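Side-chain contacts in short-chain-enoyl-CoA hydratase (Clostridium acetobutylicum, PDB 5Z7R), which catalyses the reversible hydration of crotonyl-CoA and also accepts hexenoyl-CoA, but not longer analogues, within butanoate metabolism: residues A[112-115]-A[116-119]; A[139-143]-A[144-148]; A[209-212]-A[213-217]; A[230-233]-A[234-237]. All coordinates share one frame; numbering follows the deposited sequence.

Interaction 1: A[112-115]-A[116-119]; sequences GCEI and AMSC
Ser118 turns its hydroxyl back along the chain to the carbonyl of Glu114, closing the last turn of helix 111-117. OG lies anti to its own carbonyl carbon and beside the backbone N (chi1 -51°), which brings Ser118 OG to 2.7 Å from Glu114 O, the donor tilted 27° from the carbonyl plane. The backbone N of Ser118 bonds one residue further on, to Ile115 O at 3.0 Å, so the helix tightens as it ends. One residue earlier, Met117 N still makes the regular i to i-4 bond to Cys113 O at 2.9 Å. The Met117 side chain starts beside its backbone N and bends at chi3 (-78°), carrying the terminal methyl CE to 3.8 Å from Cys113 SG. The Glu114 side chain starts away from 116-119, and its OE2 accepts from the backbone N of both Phe143 and Gly145, which fixes the carboxylate near Glu134. These two glutamates are probably the catalytic pair, as in related crotonases. Residues 112-119 are all buried: Ile115 and Ser118 pack on Phe90 of helix 76-95, Met117 lies against Leu149 and Leu152 of helix 145-153, and Cys119 reaches Val100 and Ala102 of strand 100-104.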
loop_
_atom_site.group_PDB
_atom_site.type_symbol
_atom_site.label_atom_id
_atom_site.label_comp_id
_atom_site.label_asym_id
_atom_site.label_seq_id
_atom_site.Cartn_x
_atom_site.Cartn_y
_atom_site.Cartn_z
ATOM N N GLY A 112 -12.681 9.462 23.720
ATOM C CA GLY A 112 -13.804 10.249 23.246
ATOM C C GLY A 112 -13.508 11.002 21.981
ATOM O O GLY A 112 -14.361 11.123 21.103
ATOM N N CYS A 113 -12.299 11.536 21.904
ATOM C CA CYS A 113 -11.752 12.014 20.655
ATOM C C CYS A 113 -11.755 10.887 19.640
ATOM O O CYS A 113 -12.249 11.039 18.513
ATOM C CB CYS A 113 -10.342 12.502 20.864
ATOM S SG CYS A 113 -9.830 13.523 19.481
ATOM N N GLU A 114 -11.284 9.714 20.075
ATOM C CA GLU A 114 -11.177 8.545 19.170
ATOM C C GLU A 114 -12.509 8.086 18.657
ATOM O O GLU A 114 -12.622 7.761 17.472
ATOM C CB GLU A 114 -10.389 7.400 19.812
ATOM C CG GLU A 114 -8.925 7.761 20.110
ATOM C CD GLU A 114 -8.262 6.809 21.100
ATOM O OE1 GLU A 114 -8.801 6.627 22.218
ATOM O OE2 GLU A 114 -7.207 6.233 20.765
ATOM N N ILE A 115 -13.560 8.106 19.480
ATOM C CA ILE A 115 -14.846 7.684 18.945
ATOM C C ILE A 115 -15.368 8.687 17.929
ATOM O O ILE A 115 -15.944 8.319 16.892
ATOM C CB ILE A 115 -15.906 7.373 20.043
ATOM C CG1 ILE A 115 -17.081 6.596 19.425
ATOM C CG2 ILE A 115 -16.402 8.635 20.761
ATOM C CD1 ILE A 115 -17.814 5.730 20.432
ATOM N N ALA A 116 -15.160 9.962 18.209
ATOM C CA ALA A 116 -15.643 11.019 17.324
ATOM C C ALA A 116 -14.919 10.909 15.963
ATOM O O ALA A 116 -15.549 11.041 14.899
ATOM C CB ALA A 116 -15.434 12.385 17.964
ATOM N N MET A 117 -13.614 10.614 16.002
ATOM C CA MET A 117 -12.806 10.457 14.754
ATOM C C MET A 117 -13.218 9.246 13.964
ATOM O O MET A 117 -12.891 9.139 12.780
ATOM C CB MET A 117 -11.345 10.336 15.084
ATOM C CG MET A 117 -10.821 11.604 15.693
ATOM S SD MET A 117 -9.055 11.796 15.754
ATOM C CE MET A 117 -8.513 10.784 17.122
ATOM N N SER A 118 -13.971 8.353 14.604
ATOM C CA SER A 118 -14.442 7.145 13.966
ATOM C C SER A 118 -15.772 7.317 13.304
ATOM O O SER A 118 -16.246 6.392 12.674
ATOM C CB SER A 118 -14.526 5.988 14.984
ATOM O OG SER A 118 -13.310 5.843 15.726
ATOM N N CYS A 119 -16.397 8.482 13.425
ATOM C CA CYS A 119 -17.589 8.801 12.610
ATOM C C CYS A 119 -17.238 9.468 11.270
ATOM O O CYS A 119 -16.133 9.973 11.066
ATOM C CB CYS A 119 -18.515 9.742 13.378
ATOM S SG CYS A 119 -18.899 9.217 15.061
#

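Interaction 2: A[139-143]-A[144-148]; sequences ITPGF and GGTQR
Pro141 and Thr146 meet where a glycine-rich loop turns into helix 145-153, with Gly144 as the N-cap residue, beside the probable active site of this crotonase-fold enzyme. The apolar part is a small patch: the Thr146 methyl CG2 comes up against the proline ring, 3.8 Å from Pro141 CD, while Pro141 CB rests 3.6 Å from Gly145 CA. This approach leaves no room for a side chain on Gly145. Gly144 has a positive phi (113°), a conformation that would press a CB against the carbonyl of Phe143. Among the hydrogen bonds, Gly144 O accepts from both Gln147 N, at 2.8 Å, and Arg148 N, which starts the helical bonding. Thr140 OG1 donates to Pro141 O at 2.7 Å from above the carbonyl plane, and Gln147 NE2 reaches Thr146 OG1 at 2.9 Å. Thr146 OG1 is also bonded to Glu229 of the second subunit, whose carboxylate takes the N-H of Gly144 as well, so the helix start is tied into the assembly interface. The charged group is Arg148, extended from CG to NE and salt-bridged through NE to Glu94. A water joins it to the loop: it donates to Phe143 O at 2.8 Å and accepts from Arg148 NH1 at 3.0 Å, lying in the guanidinium plane at its edge.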
loop_
_atom_site.group_PDB
_atom_site.type_symbol
_atom_site.label_atom_id
_atom_site.label_comp_id
_atom_site.label_asym_id
_atom_site.label_seq_id
_atom_site.Cartn_x
_atom_site.Cartn_y
_atom_site.Cartn_z
ATOM N N ILE A 139 0.655 5.641 28.556
ATOM C CA ILE A 139 0.175 4.882 27.406
ATOM C C ILE A 139 0.079 5.709 26.119
ATOM O O ILE A 139 0.018 6.929 26.151
ATOM C CB ILE A 139 -1.248 4.301 27.635
ATOM C CG1 ILE A 139 -2.186 5.314 28.308
ATOM C CG2 ILE A 139 -1.205 3.009 28.443
ATOM C CD1 ILE A 139 -3.620 4.885 28.156
ATOM N N THR A 140 0.043 5.008 24.983
ATOM C CA THR A 140 -0.296 5.611 23.700
ATOM C C THR A 140 -1.802 5.597 23.615
ATOM O O THR A 140 -2.438 4.857 24.334
ATOM C CB THR A 140 0.158 4.745 22.509
ATOM O OG1 THR A 140 -0.643 3.558 22.449
ATOM C CG2 THR A 140 1.625 4.362 22.629
ATOM N N PRO A 141 -2.361 6.379 22.700
ATOM C CA PRO A 141 -3.741 6.165 22.353
ATOM C C PRO A 141 -3.984 4.677 22.078
ATOM O O PRO A 141 -3.123 4.019 21.533
ATOM C CB PRO A 141 -3.913 7.034 21.098
ATOM C CG PRO A 141 -2.954 8.190 21.342
ATOM C CD PRO A 141 -1.788 7.579 22.042
ATOM N N GLY A 142 -5.146 4.176 22.485
ATOM C CA GLY A 142 -5.495 2.753 22.443
ATOM C C GLY A 142 -6.707 2.415 21.603
ATOM O O GLY A 142 -6.947 1.254 21.329
ATOM N N PHE A 143 -7.469 3.399 21.147
ATOM C CA PHE A 143 -8.661 3.120 20.317
ATOM C C PHE A 143 -8.602 3.857 18.973
ATOM O O PHE A 143 -9.635 4.305 18.451
ATOM C CB PHE A 143 -9.968 3.530 21.033
ATOM C CG PHE A 143 -10.203 2.884 22.376
ATOM C CD1 PHE A 143 -9.698 1.622 22.697
ATOM C CD2 PHE A 143 -11.014 3.517 23.307
ATOM C CE1 PHE A 143 -9.944 1.037 23.927
ATOM C CE2 PHE A 143 -11.284 2.927 24.541
ATOM C CZ PHE A 143 -10.744 1.688 24.850
ATOM N N GLY A 144 -7.400 3.977 18.417
ATOM C CA GLY A 144 -7.223 4.435 17.054
ATOM C C GLY A 144 -6.546 5.783 16.985
ATOM O O GLY A 144 -6.150 6.217 15.925
ATOM N N GLY A 145 -6.352 6.425 18.117
ATOM C CA GLY A 145 -5.851 7.800 18.132
ATOM C C GLY A 145 -4.629 8.041 17.266
ATOM O O GLY A 145 -4.567 9.062 16.563
ATOM N N THR A 146 -3.667 7.106 17.315
ATOM C CA THR A 146 -2.362 7.244 16.663
ATOM C C THR A 146 -2.505 7.183 15.163
ATOM O O THR A 146 -1.588 7.527 14.441
ATOM C CB THR A 146 -1.365 6.133 17.086
ATOM O OG1 THR A 146 -1.803 4.832 16.649
ATOM C CG2 THR A 146 -1.157 6.122 18.591
ATOM N N GLN A 147 -3.656 6.723 14.691
ATOM C CA GLN A 147 -3.873 6.560 13.282
ATOM C C GLN A 147 -4.874 7.553 12.692
ATOM O O GLN A 147 -4.667 8.072 11.573
ATOM C CB GLN A 147 -4.388 5.149 13.005
ATOM C CG GLN A 147 -3.411 4.040 13.315
ATOM C CD GLN A 147 -1.984 4.376 12.909
ATOM O OE1 GLN A 147 -1.719 4.714 11.749
ATOM N NE2 GLN A 147 -1.057 4.290 13.872
ATOM N N ARG A 148 -5.975 7.779 13.402
ATOM C CA ARG A 148 -7.037 8.566 12.868
ATOM C C ARG A 148 -6.673 10.091 12.933
ATOM O O ARG A 148 -6.952 10.838 12.012
ATOM C CB ARG A 148 -8.372 8.212 13.541
ATOM C CG ARG A 148 -8.982 6.883 13.039
ATOM C CD ARG A 148 -10.459 6.693 13.368
ATOM N NE ARG A 148 -10.973 5.437 12.836
ATOM C CZ ARG A 148 -10.984 4.274 13.518
ATOM N NH1 ARG A 148 -10.540 4.219 14.753
ATOM N NH2 ARG A 148 -11.411 3.157 12.962
HETATM O O HOH W 1 -10.075 6.422 16.749
#

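Interaction 3: A[209-212]-A[213-217]; sequences LSKQ and AINRG
Gln212 and Arg216, one turn apart on helix 204-217, pack chiefly through the aliphatic part of the arginine. The Arg216 chain bends at chi2 and chi3, laying CG and CD against the glutamine side chain, with Arg216 CD 3.4 Å from Gln212 CD; the amide and guanidinium planes stand 65° apart. Lys211 and Asn215 make the second van der Waals pair. Extended throughout, with CG anti to the backbone N (chi1 -175°), the lysine passes its CE 3.6 Å from Asn215 ND2. Ile214 lies on the backbone instead, its CG1 3.1 Å from Ser210 O. Regular helical bonds run beneath these side chains, from Ala213 N to Leu209 O at 2.9 Å through to Arg216 N to Gln212 O at 2.8 Å. The polar ends find partners beyond the helix: Lys211 NZ forms a salt bridge with Asp120 and donates to Leu96 O, and Asn215 OD1 accepts from Lys159 of the third subunit. The helix is thus shared between fold and assembly. Gln212 and Arg216 touch Phe228 of helix 222-236, Asn215 and Arg216 touch Leu95 of helix 76-95, and the Ile214 face packs on Ser150 in helix 145-153 of the third subunit.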
loop_
_atom_site.group_PDB
_atom_site.type_symbol
_atom_site.label_atom_id
_atom_site.label_comp_id
_atom_site.label_asym_id
_atom_site.label_seq_id
_atom_site.Cartn_x
_atom_site.Cartn_y
_atom_site.Cartn_z
ATOM N N LEU A 209 -22.995 3.285 -1.067
ATOM C CA LEU A 209 -21.917 2.957 -1.962
ATOM C C LEU A 209 -20.833 4.035 -1.975
ATOM O O LEU A 209 -19.640 3.701 -2.010
ATOM C CB LEU A 209 -22.434 2.668 -3.380
ATOM C CG LEU A 209 -23.354 1.449 -3.578
ATOM C CD1 LEU A 209 -23.903 1.381 -5.006
ATOM C CD2 LEU A 209 -22.654 0.155 -3.255
ATOM N N SER A 210 -21.231 5.305 -1.873
ATOM C CA SER A 210 -20.268 6.383 -1.660
ATOM C C SER A 210 -19.473 6.223 -0.379
ATOM O O SER A 210 -18.263 6.471 -0.366
ATOM C CB SER A 210 -20.934 7.780 -1.660
ATOM O OG SER A 210 -21.557 8.063 -2.896
ATOM N N LYS A 211 -20.127 5.875 0.721
ATOM C CA LYS A 211 -19.385 5.733 1.969
ATOM C C LYS A 211 -18.307 4.654 1.803
ATOM O O LYS A 211 -17.192 4.826 2.218
ATOM C CB LYS A 211 -20.280 5.340 3.144
ATOM C CG LYS A 211 -19.484 5.333 4.434
ATOM C CD LYS A 211 -20.332 5.134 5.661
ATOM C CE LYS A 211 -19.405 4.881 6.833
ATOM N NZ LYS A 211 -20.015 5.178 8.124
ATOM N N GLN A 212 -18.671 3.565 1.156
ATOM C CA GLN A 212 -17.794 2.421 0.971
ATOM C C GLN A 212 -16.621 2.798 0.033
ATOM O O GLN A 212 -15.449 2.538 0.334
ATOM C CB GLN A 212 -18.619 1.237 0.429
ATOM C CG GLN A 212 -17.846 0.037 -0.063
ATOM C CD GLN A 212 -17.409 -0.883 1.056
ATOM O OE1 GLN A 212 -17.364 -2.095 0.875
ATOM N NE2 GLN A 212 -17.122 -0.327 2.217
ATOM N N ALA A 213 -16.926 3.426 -1.087
ATOM C CA ALA A 213 -15.877 3.821 -1.985
ATOM C C ALA A 213 -14.891 4.790 -1.318
ATOM O O ALA A 213 -13.689 4.703 -1.537
ATOM C CB ALA A 213 -16.470 4.394 -3.257
ATOM N N ILE A 214 -15.368 5.683 -0.472
ATOM C CA ILE A 214 -14.480 6.639 0.184
ATOM C C ILE A 214 -13.618 5.935 1.221
ATOM O O ILE A 214 -12.429 6.227 1.341
ATOM C CB ILE A 214 -15.258 7.784 0.844
ATOM C CG1 ILE A 214 -15.960 8.604 -0.226
ATOM C CG2 ILE A 214 -14.327 8.669 1.660
ATOM C CD1 ILE A 214 -17.025 9.566 0.299
ATOM N N ASN A 215 -14.202 4.997 1.964
ATOM C CA ASN A 215 -13.466 4.281 2.993
ATOM C C ASN A 215 -12.447 3.366 2.379
ATOM O O ASN A 215 -11.304 3.348 2.818
ATOM C CB ASN A 215 -14.389 3.439 3.903
ATOM C CG ASN A 215 -15.030 4.268 5.014
ATOM O OD1 ASN A 215 -14.431 5.248 5.518
ATOM N ND2 ASN A 215 -16.223 3.852 5.448
ATOM N N ARG A 216 -12.847 2.620 1.364
ATOM C CA ARG A 216 -11.983 1.547 0.856
ATOM C C ARG A 216 -10.954 2.086 -0.158
ATOM O O ARG A 216 -9.750 1.776 -0.070
ATOM C CB ARG A 216 -12.793 0.393 0.269
ATOM C CG ARG A 216 -14.064 0.065 1.048
ATOM C CD ARG A 216 -14.154 -1.258 1.776
ATOM N NE ARG A 216 -13.389 -1.438 2.988
ATOM C CZ ARG A 216 -13.713 -2.207 4.032
ATOM N NH1 ARG A 216 -12.845 -2.330 5.011
ATOM N NH2 ARG A 216 -14.881 -2.792 4.166
ATOM N N GLY A 217 -11.420 2.919 -1.073
ATOM C CA GLY A 217 -10.555 3.642 -1.974
ATOM C C GLY A 217 -9.471 4.454 -1.297
ATOM O O GLY A 217 -8.365 4.565 -1.809
#

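Interaction 4: A[230-233]-A[234-237]; sequences SEAF and GECF
Phe237 points the edge of its ring at the face of Phe233 in a T-shaped pair, four residues apart, near the C-terminal part of helix 222-236. The ring centroids are 5.2 Å apart and the planes stand at 70°. Phe237 CE1 makes the closest approach, 3.6 Å from Phe233 CE2, lying over the ring toward its rim rather than over the centre. Different first torsions bring the rings together: Phe233 leaves with CG anti to the backbone N (chi1 -175°), whereas Phe237 holds CG beside its own N (chi1 -72°). The same Phe237 ring also abuts the backbone, with CD1 3.2 Å from Phe233 O, which lies in the ring plane at its edge. Gly234, next in the chain after Phe233, donates its N-H to Ser230 O at 2.9 Å.

The acidic side of the helix is packed more loosely, meeting mostly backbone. Glu235 CG lies 3.4 Å from Glu231 O and Glu235 OE2 3.6 Å from Ala232 CA, but between side chains the approach is long, 4.3 Å from Glu235 OE2 to Ala232 CB. Glu231 turns instead to Arg80 of the third subunit, with which it forms a salt bridge. Glu231 OE1 lies near Glu235 OE2 of the fourth subunit, and Glu235 OE2 near Glu231 OE1 there; Arg80 of the third and of the fifth subunit probably offsets these like charges. This side, too, is buried in the assembly. Phe233 packs on Gly79 and Phe237 on Asn75 of the third subunit, while Glu235 and Cys236 rest on Leu209 of the preceding helix 204-217.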
loop_
_atom_site.group_PDB
_atom_site.type_symbol
_atom_site.label_atom_id
_atom_site.label_comp_id
_atom_site.label_asym_id
_atom_site.label_seq_id
_atom_site.Cartn_x
_atom_site.Cartn_y
_atom_site.Cartn_z
ATOM N N SER A 230 -15.823 2.914 -9.983
ATOM C CA SER A 230 -16.631 2.531 -11.130
ATOM C C SER A 230 -17.478 1.270 -10.922
ATOM O O SER A 230 -18.560 1.158 -11.499
ATOM C CB SER A 230 -15.754 2.403 -12.385
ATOM O OG SER A 230 -15.236 3.677 -12.776
ATOM N N GLU A 231 -16.983 0.322 -10.129
ATOM C CA GLU A 231 -17.709 -0.915 -9.849
ATOM C C GLU A 231 -18.931 -0.542 -9.008
ATOM O O GLU A 231 -20.038 -1.028 -9.246
ATOM C CB GLU A 231 -16.828 -1.948 -9.116
ATOM C CG GLU A 231 -15.501 -2.334 -9.787
ATOM C CD GLU A 231 -15.649 -2.980 -11.152
ATOM O OE1 GLU A 231 -16.775 -3.383 -11.504
ATOM O OE2 GLU A 231 -14.645 -3.080 -11.908
ATOM N N ALA A 232 -18.722 0.335 -8.035
ATOM C CA ALA A 232 -19.820 0.834 -7.200
ATOM C C ALA A 232 -20.846 1.686 -7.964
ATOM O O ALA A 232 -22.047 1.547 -7.769
ATOM C CB ALA A 232 -19.253 1.617 -6.025
ATOM N N PHE A 233 -20.340 2.561 -8.823
ATOM C CA PHE A 233 -21.108 3.423 -9.709
ATOM C C PHE A 233 -21.986 2.576 -10.595
ATOM O O PHE A 233 -23.169 2.847 -10.767
ATOM C CB PHE A 233 -20.114 4.223 -10.563
ATOM C CG PHE A 233 -20.716 5.255 -11.452
ATOM C CD1 PHE A 233 -21.243 6.427 -10.921
ATOM C CD2 PHE A 233 -20.653 5.115 -12.840
ATOM C CE1 PHE A 233 -21.749 7.414 -11.755
ATOM C CE2 PHE A 233 -21.163 6.099 -13.686
ATOM C CZ PHE A 233 -21.706 7.251 -13.134
ATOM N N GLY A 234 -21.401 1.535 -11.154
ATOM C CA GLY A 234 -22.166 0.601 -11.945
ATOM C C GLY A 234 -23.340 0.079 -11.138
ATOM O O GLY A 234 -24.459 0.067 -11.630
ATOM N N GLU A 235 -23.096 -0.333 -9.898
ATOM C CA GLU A 235 -24.155 -0.955 -9.095
ATOM C C GLU A 235 -25.363 -0.008 -8.949
ATOM O O GLU A 235 -26.489 -0.457 -9.003
ATOM C CB GLU A 235 -23.643 -1.421 -7.715
ATOM C CG GLU A 235 -22.648 -2.575 -7.790
ATOM C CD GLU A 235 -22.074 -2.918 -6.442
ATOM O OE1 GLU A 235 -22.618 -3.842 -5.822
ATOM O OE2 GLU A 235 -21.107 -2.266 -5.990
ATOM N N CYS A 236 -25.116 1.292 -8.810
ATOM C CA CYS A 236 -26.197 2.269 -8.724
ATOM C C CYS A 236 -27.145 2.179 -9.911
ATOM O O CYS A 236 -28.346 2.425 -9.776
ATOM C CB CYS A 236 -25.658 3.684 -8.627
ATOM S SG CYS A 236 -24.686 4.000 -7.146
ATOM N N PHE A 237 -26.631 1.819 -11.074
ATOM C CA PHE A 237 -27.507 1.681 -12.231
ATOM C C PHE A 237 -28.426 0.448 -12.180
ATOM O O PHE A 237 -29.247 0.267 -13.054
ATOM C CB PHE A 237 -26.699 1.754 -13.530
ATOM C CG PHE A 237 -26.207 3.129 -13.836
ATOM C CD1 PHE A 237 -25.028 3.615 -13.251
ATOM C CD2 PHE A 237 -26.934 3.964 -14.691
ATOM C CE1 PHE A 237 -24.578 4.899 -13.523
ATOM C CE2 PHE A 237 -26.478 5.243 -14.980
ATOM C CZ PHE A 237 -25.304 5.721 -14.391
#

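All four contacts are local and buried, but in different surroundings. Interaction 1 lies deepest, about 5 Å from the chain centre, and no other chain touches it; interactions 2, 3 and 4 are buried with the help of neighbouring subunits. Interactions 1 and 2 join at the probable active site. Across subunits, 144-148 meets 213-217 of a neighbouring copy, Gln147 NE2 bonding to Ala213 O there. Interactions 3 and 4 occupy successive helices that meet through Leu209, whose CD1 is 3.5 Å from Cys236 SG. Their chemistry differs accordingly: sulfur, hydroxyl and the probable catalytic carboxylate in the core; glycines, a proline-threonine contact and a bridging water in the loop beside it; aliphatic-polar and aromatic pairs at the interfaces.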